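Side-chain contacts in phosphate transporter (Thermotoga maritima MSB8, PDB 6L85), which probably imports phosphate across the membrane, coupling its movement to sodium ions, as a bacterial relative of the human SLC20 carriers: residues S61-K66 against G341-T346; N257-A262 against L287-G292. All coordinates share one frame; numbering follows the deposited sequence.

From the N terminus, after two earlier helices, 2-32 and 38-56, the chain forms helix 58-66, then runs through 274 mostly helical residues before the loop 341-346 returns to it and closes interaction 1. Interaction 2 is nested inside that long loop: 257-262, at the junction of helices 231-258 and 260-275, meets helix 286-302 after only 24 residues. Both contacts reach the same sodium ion and share water 1. They also touch directly, for Asn-257 takes part in probable hydrogen bonds with the backbone of Leu-342 and Ile-344, while Ser-61 packs on Ala-260 and Leu-289. Helix 58-66 packs on 341-346 and helix 286-302 on 257-262, and those two segments carry sodium ligands.

Interaction 1 of 2, residues S61-K66 against G341-T346; sequences SQTIVK and GLPIST. With NA (sodium ion), chain R; PO4 (phosphate ion), chain P.
The loop between helices 320-339 and 346-357, which carries a sodium ligand and leads into the N terminus of helix 346-357, where a phosphate ion lies, rests its first half on helix 58-66, where Thr-63 and Ile-64 meet Gly-341 and Pro-343. Gly-341 ends the preceding helix in a Schellman motif, and its carbonyl faces Thr-63. The hydroxyl OG1 of Thr-63 donates to Gly-341 O over 2.6 Å, lying in the carbonyl plane on a lone pair, with a C=O...O angle of 138°. With OG1 turned beside its own backbone N (chi1 -56°), CG2 stands anti to that N and comes to 3.9 Å from Pro-343 CD. The next residue, Ile-64, slides past the same proline ring in the opposite direction, its CD1 3.8 Å from Pro-343 CG. Ile-135 of helix 129-162 touches both Thr-63 and Pro-343. A valine in place of Thr-63 would probably leave the Gly-341 carbonyl without its hydroxyl donor and press a methyl where that bond now forms.

Beyond the proline the loop turns polar. Ile-344 O binds the sodium ion at 2.2 Å, alongside Thr-107, Asn-257 and Asp-258. Ser-345, the N-cap of helix 346-357, gives its OG to phosphate O1 at 2.8 Å and also caps the N of His-348. Thr-346 grips a single oxygen twice: its N reaches phosphate O3 at 2.9 Å with an N-H...O angle of 167°, and its OG1 reaches that O3 at 2.8 Å. The phosphate probably comes from the crystallisation liquor, yet hydroxyls and a helix N terminus would be expected to favour an anion. The loop thus rests on helix 58-66 by one hydrogen bond and apolar contacts, and carries sodium and phosphate contacts further along.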
# COMPACT_ATOMS: atom_id res chain seq x y z
N SER B 61 9.54 -11.30 -14.87
CA SER B 61 9.24 -10.98 -16.28
C SER B 61 10.52 -10.93 -17.12
O SER B 61 10.52 -11.36 -18.29
CB SER B 61 8.47 -9.66 -16.38
OG SER B 61 7.26 -9.71 -15.65
N GLN B 62 11.62 -10.42 -16.55
CA GLN B 62 12.89 -10.42 -17.27
C GLN B 62 13.37 -11.85 -17.58
O GLN B 62 13.88 -12.12 -18.67
CB GLN B 62 13.95 -9.69 -16.46
CG GLN B 62 13.77 -8.19 -16.44
CD GLN B 62 14.39 -7.59 -15.21
OE1 GLN B 62 15.36 -8.14 -14.67
NE2 GLN B 62 13.82 -6.47 -14.72
N THR B 63 13.19 -12.77 -16.62
CA THR B 63 13.63 -14.15 -16.85
C THR B 63 12.78 -14.81 -17.93
O THR B 63 13.31 -15.52 -18.79
CB THR B 63 13.56 -14.94 -15.56
OG1 THR B 63 14.34 -14.26 -14.57
CG2 THR B 63 14.11 -16.37 -15.76
N ILE B 64 11.47 -14.59 -17.90
CA ILE B 64 10.64 -15.13 -18.97
C ILE B 64 11.09 -14.58 -20.32
O ILE B 64 11.08 -15.28 -21.34
CB ILE B 64 9.15 -14.85 -18.71
CG1 ILE B 64 8.70 -15.57 -17.43
CG2 ILE B 64 8.28 -15.27 -19.90
CD1 ILE B 64 8.88 -17.08 -17.45
N VAL B 65 11.51 -13.31 -20.36
CA VAL B 65 11.88 -12.73 -21.66
C VAL B 65 13.18 -13.36 -22.19
O VAL B 65 13.27 -13.70 -23.38
CB VAL B 65 11.96 -11.20 -21.58
CG1 VAL B 65 12.67 -10.63 -22.80
CG2 VAL B 65 10.54 -10.60 -21.49
N LYS B 66 14.20 -13.56 -21.35
CA LYS B 66 15.43 -14.11 -21.93
C LYS B 66 16.04 -15.30 -21.19
O LYS B 66 17.22 -15.59 -21.38
CB LYS B 66 16.49 -13.01 -22.07
CG LYS B 66 16.86 -12.31 -20.78
CD LYS B 66 18.00 -11.33 -21.04
CE LYS B 66 17.86 -10.66 -22.41
NZ LYS B 66 19.15 -10.10 -22.91
N GLY B 341 14.40 -13.70 -9.27
CA GLY B 341 14.01 -13.75 -10.67
C GLY B 341 13.59 -15.12 -11.15
O GLY B 341 13.54 -15.35 -12.37
N LEU B 342 13.28 -16.05 -10.24
CA LEU B 342 12.93 -17.42 -10.60
C LEU B 342 11.44 -17.54 -10.85
O LEU B 342 10.65 -17.27 -9.94
CB LEU B 342 13.34 -18.38 -9.49
CG LEU B 342 14.85 -18.40 -9.22
CD1 LEU B 342 15.20 -19.13 -7.92
CD2 LEU B 342 15.55 -19.01 -10.42
N PRO B 343 11.00 -17.99 -12.03
CA PRO B 343 9.58 -18.30 -12.24
C PRO B 343 9.27 -19.66 -11.63
O PRO B 343 9.78 -20.69 -12.08
CB PRO B 343 9.44 -18.32 -13.77
CG PRO B 343 10.80 -18.06 -14.31
CD PRO B 343 11.79 -18.28 -13.23
N ILE B 344 8.40 -19.65 -10.64
CA ILE B 344 8.10 -20.75 -9.72
C ILE B 344 6.62 -21.08 -9.86
O ILE B 344 5.82 -20.25 -10.31
CB ILE B 344 8.49 -20.30 -8.28
CG1 ILE B 344 10.00 -20.36 -8.12
CG2 ILE B 344 7.84 -21.05 -7.17
CD1 ILE B 344 10.54 -21.44 -8.83
N SER B 345 6.25 -22.30 -9.49
CA SER B 345 4.85 -22.66 -9.42
C SER B 345 4.34 -22.41 -8.00
O SER B 345 4.83 -23.02 -7.05
CB SER B 345 4.62 -24.11 -9.81
OG SER B 345 3.27 -24.45 -9.55
N THR B 346 3.34 -21.53 -7.87
CA THR B 346 2.77 -21.27 -6.55
C THR B 346 1.82 -22.39 -6.15
O THR B 346 1.66 -22.65 -4.95
CB THR B 346 2.04 -19.91 -6.53
OG1 THR B 346 0.90 -19.96 -7.40
CG2 THR B 346 2.97 -18.79 -7.00
NA NA R . 5.46 -18.27 -11.25
P PO4 P . 1.56 -21.32 -10.92
O1 PO4 P . 1.25 -22.54 -10.06
O2 PO4 P . 2.69 -21.57 -11.89
O3 PO4 P . 1.95 -20.18 -9.99
O4 PO4 P . 0.35 -20.96 -11.77
O HOH W 1 6.30 -17.12 -13.01

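Interaction 2 of 2, residues N257-A262 against L287-G292; sequences NDVANA and LALLLG. With NA (sodium ion), chain R.
Val-259 makes the apolar contact with helix 286-302, using its two methyls on different partners. CG1 lies 3.7 Å from CD2 of Leu-289, whose side chain crosses the valine at about a right angle. CG2, set anti to the backbone N while CG1 stands between N and the carbonyl carbon (chi1 71°), lies against bare backbone, 3.6 Å from Gly-292 C. A beta carbon at that glycine would run into CG2, so the close approach of the two segments here depends on its absence. Elsewhere on helix 286-302, Leu-287 and Leu-290 pack on Leu-204 of the second subunit.

The metal bonds come from the residues just before the valine. Asn-257 OD1 binds the sodium ion at 2.3 Å and Asp-258 OD1 does so at the same length, with Thr-107 and Ile-344 completing the protein ligands.

Hydrogen bonds fix the remaining ligand, water 1. It donates to Asn-257 O at 2.8 Å and to Asn-261 OD1 at 2.7 Å, while Asn-261 ND2 is held by Thr-106 and Thr-107.

Sodium, water and both asparagines thus sit at the junction of helices 231-258 and 260-275, an interrupted helix at a cation site of the kind found in many sodium-coupled transporters.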
# COMPACT_ATOMS: atom_id res chain seq x y z
N ASN B 257 5.21 -13.07 -8.59
CA ASN B 257 5.91 -14.12 -9.33
C ASN B 257 5.25 -14.44 -10.66
O ASN B 257 5.95 -14.72 -11.64
CB ASN B 257 6.02 -15.41 -8.49
CG ASN B 257 7.14 -16.35 -9.00
OD1 ASN B 257 6.89 -17.24 -9.79
ND2 ASN B 257 8.37 -16.09 -8.57
N ASP B 258 3.92 -14.37 -10.75
CA ASP B 258 3.23 -14.91 -11.90
C ASP B 258 2.78 -13.87 -12.93
O ASP B 258 2.38 -14.27 -14.02
CB ASP B 258 1.99 -15.69 -11.46
CG ASP B 258 2.31 -17.12 -11.02
OD1 ASP B 258 3.44 -17.42 -10.62
OD2 ASP B 258 1.38 -17.94 -11.04
N VAL B 259 2.81 -12.55 -12.62
CA VAL B 259 2.43 -11.64 -13.70
C VAL B 259 3.36 -11.85 -14.89
O VAL B 259 2.93 -11.74 -16.04
CB VAL B 259 2.38 -10.16 -13.25
CG1 VAL B 259 3.79 -9.58 -12.98
CG2 VAL B 259 1.62 -9.30 -14.31
N ALA B 260 4.61 -12.23 -14.63
CA ALA B 260 5.56 -12.60 -15.68
C ALA B 260 5.00 -13.59 -16.70
O ALA B 260 5.34 -13.50 -17.88
CB ALA B 260 6.84 -13.20 -15.07
N ASN B 261 4.14 -14.53 -16.28
CA ASN B 261 3.70 -15.53 -17.25
C ASN B 261 2.87 -14.94 -18.38
O ASN B 261 2.75 -15.55 -19.45
CB ASN B 261 2.91 -16.65 -16.56
CG ASN B 261 3.67 -17.27 -15.41
OD1 ASN B 261 4.91 -17.17 -15.32
ND2 ASN B 261 2.94 -17.92 -14.53
N ALA B 262 2.31 -13.75 -18.16
CA ALA B 262 1.65 -13.01 -19.23
C ALA B 262 2.45 -11.79 -19.68
O ALA B 262 2.47 -11.48 -20.87
CB ALA B 262 0.25 -12.57 -18.80
N LEU B 287 3.41 -0.89 -19.08
CA LEU B 287 2.17 -1.29 -19.72
C LEU B 287 1.98 -2.81 -19.67
O LEU B 287 0.87 -3.28 -19.39
CB LEU B 287 2.17 -0.78 -21.17
CG LEU B 287 0.83 -0.51 -21.85
CD1 LEU B 287 -0.20 -0.04 -20.83
CD2 LEU B 287 1.00 0.54 -22.95
N ALA B 288 3.04 -3.58 -19.94
CA ALA B 288 2.96 -5.05 -19.85
C ALA B 288 2.54 -5.50 -18.47
O ALA B 288 1.70 -6.40 -18.32
CB ALA B 288 4.31 -5.70 -20.22
N LEU B 289 3.15 -4.93 -17.43
CA LEU B 289 2.85 -5.36 -16.07
C LEU B 289 1.43 -4.96 -15.67
O LEU B 289 0.76 -5.70 -14.93
CB LEU B 289 3.85 -4.77 -15.10
CG LEU B 289 5.26 -5.27 -15.28
CD1 LEU B 289 6.19 -4.40 -14.43
CD2 LEU B 289 5.32 -6.74 -14.85
N LEU B 290 0.97 -3.79 -16.15
CA LEU B 290 -0.37 -3.30 -15.82
C LEU B 290 -1.43 -4.16 -16.49
O LEU B 290 -2.44 -4.50 -15.86
CB LEU B 290 -0.51 -1.84 -16.26
CG LEU B 290 -0.08 -0.71 -15.34
CD1 LEU B 290 1.13 -1.06 -14.57
CD2 LEU B 290 0.20 0.53 -16.18
N LEU B 291 -1.21 -4.52 -17.75
CA LEU B 291 -2.12 -5.42 -18.46
C LEU B 291 -2.18 -6.77 -17.77
O LEU B 291 -3.27 -7.31 -17.52
CB LEU B 291 -1.66 -5.59 -19.91
CG LEU B 291 -2.25 -6.71 -20.78
CD1 LEU B 291 -3.67 -6.40 -21.18
CD2 LEU B 291 -1.39 -6.94 -22.03
N GLY B 292 -1.01 -7.33 -17.41
CA GLY B 292 -1.01 -8.59 -16.70
C GLY B 292 -1.74 -8.51 -15.37
O GLY B 292 -2.52 -9.40 -15.02
NA NA R . 5.46 -18.27 -11.25
O HOH W 1 6.30 -17.12 -13.01